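Putative sporulation-specific glycosylase ydhD (Bacillus subtilis subsp. subtilis str. 168, PDB 3CZ8) probably cleaves glycosidic bonds of a polysaccharide during sporulation, this chain being the family 18 glycosyl hydrolase part of a longer protein that also has LysM repeats. Local coordinates at residues L53-I59 / T109-G113; Y259-S265 / R286-R290. The protein carries 1 engineered substitution. All coordinates share one frame; numbering follows the deposited sequence. Where two conformers were deposited one is given.

Overall arrangement
Interactions 1 and 2 lie on opposite sides of the chain's centre, their own centres about 38 Å apart, and share no helix or strand. Neither is deep core: each is partly buried and lies about 20 Å from the centre of the chain. Interaction 1 belongs to the barrel, where the start of helix 56-64 and the residue before it meet the end of helix 93-110 and the turn after it; its chemistry is a carboxylate gripped by tyrosine and arginine beside an isoleucine-tyrosine contact. Interaction 2 belongs to the antiparallel sheet inserted before the last barrel strand, where a hairpin meets helix 285-297. Flat groups stack there: two arginines lie on a tyrosine ring and a glutamine amide.

Interaction 1: residues L53-I59 / T109-G113; sequences LNDAAAI and TRGYG
Ile-59 lays its CD1 methyl over one face of the Tyr-112 ring, 3.8 Å from the ring centroid and 20° off the normal, a CH-pi contact displaced toward the CZ side of the ring. Its CG1 lies over the same face, nearest CE1. Because CG2 stands anti to the backbone N (CG1 at chi1 -63°), the second branch turns to the backbone instead, with CG2 3.4 Å from Gly-111 O. A beta-branched residue suits this place, since one branch serves the ring and the other the turn.

The far end of the ring is fixed by Asp-55, just ahead of the helix. Tyr-112 OH donates to Asp-55 OD1 at 2.6 Å, meeting it on the anti side of the carboxylate. Tyr-41 OH is hydrogen-bonded to that same oxygen. The other oxygen, OD2, forms a salt bridge with Arg-110 NH2 at 3.0 Å; the carboxylate and guanidinium planes are tilted against each other, and NH2 alone makes the bridge, NE standing further off. Two hydroxyls and a guanidinium round this buried carboxylate would probably help to keep it charged. Arg-110 reaches it by bending at chi2 and chi3, which brings NH2 within 3.6 Å of Ala-56 CB; a small residue at the helix start lets the guanidinium come this close, while Ile-59 CD1 lies at its edge.

Gly-111 leaves the helix with phi 87°, where a side chain would jam against the carbonyl O of Arg-110, so glycine fits. In the TIM-barrel fold, the contact joins the beginning of helix 56-64 to the turn between helix 93-110 and strand 114-118, with Tyr-112 resting on Ile-38 of strand 35-42 and on Pro-69 and Ala-71 of strand 68-77.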
loop_
_atom_site.group_PDB
_atom_site.type_symbol
_atom_site.label_atom_id
_atom_site.label_comp_id
_atom_site.label_asym_id
_atom_site.label_seq_id
_atom_site.Cartn_x
_atom_site.Cartn_y
_atom_site.Cartn_z
ATOM N N LEU A 53 -7.353 2.371 18.849
ATOM C CA LEU A 53 -7.377 1.660 17.579
ATOM C C LEU A 53 -8.202 0.392 17.653
ATOM O O LEU A 53 -8.414 -0.165 18.731
ATOM C CB LEU A 53 -5.960 1.288 17.131
ATOM C CG LEU A 53 -4.924 2.332 16.723
ATOM C CD1 LEU A 53 -3.682 1.586 16.299
ATOM C CD2 LEU A 53 -5.418 3.226 15.601
ATOM N N ASN A 54 -8.654 -0.064 16.490
ATOM C CA ASN A 54 -9.218 -1.393 16.352
ATOM C C ASN A 54 -8.077 -2.363 16.084
ATOM O O ASN A 54 -7.911 -2.855 14.971
ATOM C CB ASN A 54 -10.262 -1.424 15.232
ATOM C CG ASN A 54 -11.146 -2.658 15.287
ATOM O OD1 ASN A 54 -11.611 -3.062 16.356
ATOM N ND2 ASN A 54 -11.393 -3.258 14.128
ATOM N N ASP A 55 -7.289 -2.625 17.126
ATOM C CA ASP A 55 -6.029 -3.353 16.984
ATOM C C ASP A 55 -6.045 -4.766 17.558
ATOM O O ASP A 55 -5.137 -5.556 17.287
ATOM C CB ASP A 55 -4.857 -2.540 17.560
ATOM C CG ASP A 55 -5.053 -2.139 19.028
ATOM O OD1 ASP A 55 -4.143 -1.475 19.569
ATOM O OD2 ASP A 55 -6.087 -2.473 19.650
ATOM N N ALA A 56 -7.088 -5.073 18.330
ATOM C CA ALA A 56 -7.224 -6.347 19.045
ATOM C C ALA A 56 -7.053 -7.580 18.161
ATOM O O ALA A 56 -6.394 -8.545 18.557
ATOM C CB ALA A 56 -8.557 -6.402 19.789
ATOM N N ALA A 57 -7.632 -7.533 16.965
ATOM C CA ALA A 57 -7.502 -8.619 15.996
ATOM C C ALA A 57 -6.080 -8.715 15.450
ATOM O O ALA A 57 -5.542 -9.812 15.309
ATOM C CB ALA A 57 -8.512 -8.446 14.858
ATOM N N ALA A 58 -5.476 -7.560 15.167
ATOM C CA ALA A 58 -4.118 -7.487 14.613
ATOM C C ALA A 58 -3.031 -7.932 15.603
ATOM O O ALA A 58 -2.064 -8.591 15.211
ATOM C CB ALA A 58 -3.832 -6.079 14.091
ATOM N N ILE A 59 -3.207 -7.575 16.875
ATOM C CA ILE A 59 -2.301 -7.991 17.952
ATOM C C ILE A 59 -2.301 -9.514 18.110
ATOM O O ILE A 59 -1.232 -10.139 18.123
ATOM C CB ILE A 59 -2.656 -7.300 19.298
ATOM C CG1 ILE A 59 -2.475 -5.787 19.183
ATOM C CG2 ILE A 59 -1.792 -7.833 20.447
ATOM C CD1 ILE A 59 -3.212 -4.991 20.252
ATOM N N THR A 109 -2.563 -3.453 28.782
ATOM C CA THR A 109 -3.994 -3.673 28.541
ATOM C C THR A 109 -4.230 -4.344 27.191
ATOM O O THR A 109 -4.867 -5.397 27.118
ATOM C CB THR A 109 -4.791 -2.354 28.603
ATOM O OG1 THR A 109 -4.517 -1.689 29.843
ATOM C CG2 THR A 109 -6.295 -2.603 28.485
ATOM N N ARG A 110 -3.690 -3.743 26.132
ATOM C CA ARG A 110 -3.929 -4.212 24.766
ATOM C C ARG A 110 -3.117 -5.446 24.382
ATOM O O ARG A 110 -3.459 -6.141 23.427
ATOM C CB ARG A 110 -3.708 -3.079 23.757
ATOM C CG ARG A 110 -4.633 -1.871 23.938
ATOM C CD ARG A 110 -5.841 -1.914 23.000
ATOM N NE ARG A 110 -6.872 -2.863 23.427
ATOM C CZ ARG A 110 -7.070 -4.066 22.890
ATOM N NH1 ARG A 110 -8.037 -4.847 23.356
ATOM N NH2 ARG A 110 -6.304 -4.495 21.894
ATOM N N GLY A 111 -2.042 -5.720 25.115
ATOM C CA GLY A 111 -1.256 -6.938 24.890
ATOM C C GLY A 111 -0.159 -6.847 23.840
ATOM O O GLY A 111 0.194 -7.849 23.204
ATOM N N TYR A 112 0.394 -5.650 23.662
ATOM C CA TYR A 112 1.542 -5.463 22.777
ATOM C C TYR A 112 2.802 -6.019 23.426
ATOM O O TYR A 112 2.879 -6.116 24.647
ATOM C CB TYR A 112 1.740 -3.981 22.472
ATOM C CG TYR A 112 0.799 -3.401 21.439
ATOM C CD1 TYR A 112 0.972 -3.674 20.080
ATOM C CD2 TYR A 112 -0.241 -2.552 21.815
ATOM C CE1 TYR A 112 0.127 -3.128 19.122
ATOM C CE2 TYR A 112 -1.095 -1.999 20.863
ATOM C CZ TYR A 112 -0.900 -2.293 19.516
ATOM O OH TYR A 112 -1.734 -1.759 18.563
ATOM N N GLY A 113 3.781 -6.393 22.608
ATOM C CA GLY A 113 5.078 -6.841 23.113
ATOM C C GLY A 113 6.095 -5.725 23.310
ATOM O O GLY A 113 7.238 -5.980 23.689
#

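Interaction 2: residues Y259-S265 / R286-R290; sequences YSAEYQS and RSMSR
Arg-286 runs out over Tyr-259 where a beta hairpin of the antiparallel sheet, strands 258-260 and 265-271, meets helix 285-297. Its CB comes near CE1 of the ring and CG near OH. CD sits over the face, 3.9 Å from the centroid in a CH-pi contact, NE passes CE2, and NH1 ends 3.5 Å from CD2. The chain is extended from CG to NE, which carries the guanidinium along the ring, and its plane is 8° from the ring's, as an off-centre cation-pi stack. Arginine supplies both the long aliphatic stem and the flat charge this needs.

The opposite ring face has the backbone N of Ser-265 over it, and Tyr-259 OH donates to Gln-264 OE1 at 2.9 Å, from above the carbonyl plane. With a leucine in place of Tyr-259, the Arg-286 guanidinium would probably lose its flat seat and the Gln-264 amide one of the bonds that help to fix its rotation.

Gln-264 in turn stacks on Arg-290, amide and guanidinium 14° apart, with Ile-198 of helix 198-208 touching both. One water gives a hydrogen bond to Ser-287 O at 2.7 Å and a weak one to Gln-264 O. Gln-264 NE2 donates back to Ala-261 O at 2.9 Å, across the hairpin turn.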
loop_
_atom_site.group_PDB
_atom_site.type_symbol
_atom_site.label_atom_id
_atom_site.label_comp_id
_atom_site.label_asym_id
_atom_site.label_seq_id
_atom_site.Cartn_x
_atom_site.Cartn_y
_atom_site.Cartn_z
ATOM N N TYR A 259 20.071 2.461 -14.383
ATOM C CA TYR A 259 20.579 2.211 -13.043
ATOM C C TYR A 259 21.845 3.025 -12.791
ATOM O O TYR A 259 22.833 2.891 -13.519
ATOM C CB TYR A 259 20.866 0.715 -12.882
ATOM C CG TYR A 259 21.066 0.249 -11.459
ATOM C CD1 TYR A 259 19.974 0.003 -10.627
ATOM C CD2 TYR A 259 22.346 0.029 -10.950
ATOM C CE1 TYR A 259 20.150 -0.437 -9.319
ATOM C CE2 TYR A 259 22.534 -0.410 -9.645
ATOM C CZ TYR A 259 21.431 -0.641 -8.835
ATOM O OH TYR A 259 21.609 -1.078 -7.545
ATOM N N SER A 260 21.802 3.875 -11.768
ATOM C CA SER A 260 22.970 4.654 -11.367
ATOM C C SER A 260 23.988 3.752 -10.685
ATOM O O SER A 260 23.651 3.024 -9.752
ATOM C CB SER A 260 22.571 5.800 -10.441
ATOM O OG SER A 260 23.712 6.517 -10.009
ATOM N N ALA A 261 25.224 3.785 -11.174
ATOM C CA ALA A 261 26.301 2.972 -10.620
ATOM C C ALA A 261 26.767 3.539 -9.282
ATOM O O ALA A 261 27.002 2.788 -8.331
ATOM C CB ALA A 261 27.462 2.884 -11.602
ATOM N N GLU A 262 26.882 4.867 -9.228
ATOM C CA GLU A 262 27.290 5.599 -8.032
ATOM C C GLU A 262 26.280 5.423 -6.898
ATOM O O GLU A 262 26.647 5.085 -5.770
ATOM C CB GLU A 262 27.457 7.088 -8.365
ATOM C CG GLU A 262 27.975 7.960 -7.222
ATOM C CD GLU A 262 27.834 9.454 -7.495
ATOM O OE1 GLU A 262 27.802 10.237 -6.521
ATOM O OE2 GLU A 262 27.753 9.852 -8.677
ATOM N N TYR A 263 25.006 5.627 -7.220
ATOM C CA TYR A 263 23.949 5.658 -6.220
ATOM C C TYR A 263 23.343 4.292 -5.906
ATOM O O TYR A 263 22.739 4.119 -4.842
ATOM C CB TYR A 263 22.849 6.639 -6.643
ATOM C CG TYR A 263 23.305 8.078 -6.808
ATOM C CD1 TYR A 263 22.919 8.824 -7.922
ATOM C CD2 TYR A 263 24.111 8.696 -5.849
ATOM C CE1 TYR A 263 23.318 10.145 -8.079
ATOM C CE2 TYR A 263 24.520 10.016 -5.998
ATOM C CZ TYR A 263 24.120 10.734 -7.116
ATOM O OH TYR A 263 24.522 12.041 -7.273
ATOM N N GLN A 264 23.522 3.333 -6.820
ATOM C CA GLN A 264 22.841 2.022 -6.779
ATOM C C GLN A 264 21.320 2.190 -6.631
ATOM O O GLN A 264 20.691 1.611 -5.738
ATOM C CB GLN A 264 23.430 1.094 -5.703
ATOM C CG GLN A 264 24.880 0.682 -5.939
ATOM C CD GLN A 264 25.051 -0.262 -7.110
ATOM O OE1 GLN A 264 24.428 -1.324 -7.164
ATOM N NE2 GLN A 264 25.912 0.117 -8.054
ATOM N N SER A 265 20.761 3.022 -7.507
ATOM C CA SER A 265 19.351 3.388 -7.481
ATOM C C SER A 265 18.812 3.410 -8.910
ATOM O O SER A 265 19.461 3.971 -9.803
ATOM C CB SER A 265 19.172 4.765 -6.837
ATOM O OG SER A 265 19.715 4.794 -5.530
ATOM N N ARG A 286 17.357 -4.982 -7.495
ATOM C CA ARG A 286 18.813 -4.855 -7.415
ATOM C C ARG A 286 19.253 -3.888 -6.309
ATOM O O ARG A 286 20.209 -4.173 -5.587
ATOM C CB ARG A 286 19.377 -4.401 -8.764
ATOM C CG ARG A 286 20.880 -4.587 -8.924
ATOM C CD ARG A 286 21.342 -4.087 -10.279
ATOM N NE ARG A 286 22.799 -4.071 -10.406
ATOM C CZ ARG A 286 23.460 -3.570 -11.447
ATOM N NH1 ARG A 286 22.803 -3.034 -12.471
ATOM N NH2 ARG A 286 24.786 -3.603 -11.465
ATOM N N SER A 287 18.553 -2.756 -6.196
ATOM C CA SER A 287 18.857 -1.740 -5.188
ATOM C C SER A 287 18.542 -2.208 -3.780
ATOM O O SER A 287 19.277 -1.902 -2.834
ATOM C CB SER A 287 18.084 -0.465 -5.480
ATOM O OG SER A 287 18.712 0.238 -6.520
ATOM N N MET A 288 17.447 -2.953 -3.655
ATOM C CA MET A 288 17.012 -3.517 -2.388
ATOM C C MET A 288 17.942 -4.642 -1.946
ATOM O O MET A 288 18.138 -4.846 -0.746
ATOM C CB MET A 288 15.567 -4.018 -2.491
ATOM C CG MET A 288 14.760 -3.910 -1.195
ATOM S SD MET A 288 13.557 -2.559 -1.133
ATOM C CE MET A 288 14.597 -1.128 -1.021
ATOM N N SER A 289 18.504 -5.364 -2.919
ATOM C CA SER A 289 19.537 -6.373 -2.658
ATOM C C SER A 289 20.787 -5.742 -2.055
ATOM O O SER A 289 21.317 -6.248 -1.065
ATOM C CB SER A 289 19.915 -7.124 -3.937
ATOM O OG SER A 289 18.863 -7.969 -4.356
ATOM N N ARG A 290 21.231 -4.635 -2.653
ATOM C CA ARG A 290 22.399 -3.881 -2.193
ATOM C C ARG A 290 22.251 -3.340 -0.772
ATOM O O ARG A 290 23.241 -3.184 -0.060
ATOM C CB ARG A 290 22.727 -2.732 -3.159
ATOM C CG ARG A 290 23.546 -3.139 -4.390
ATOM C CD ARG A 290 24.970 -3.583 -4.027
ATOM N NE ARG A 290 25.802 -2.480 -3.539
ATOM C CZ ARG A 290 26.868 -1.993 -4.171
ATOM N NH1 ARG A 290 27.549 -0.987 -3.638
ATOM N NH2 ARG A 290 27.264 -2.507 -5.331
HETATM O O HOH W 1 20.969 0.225 -2.723
#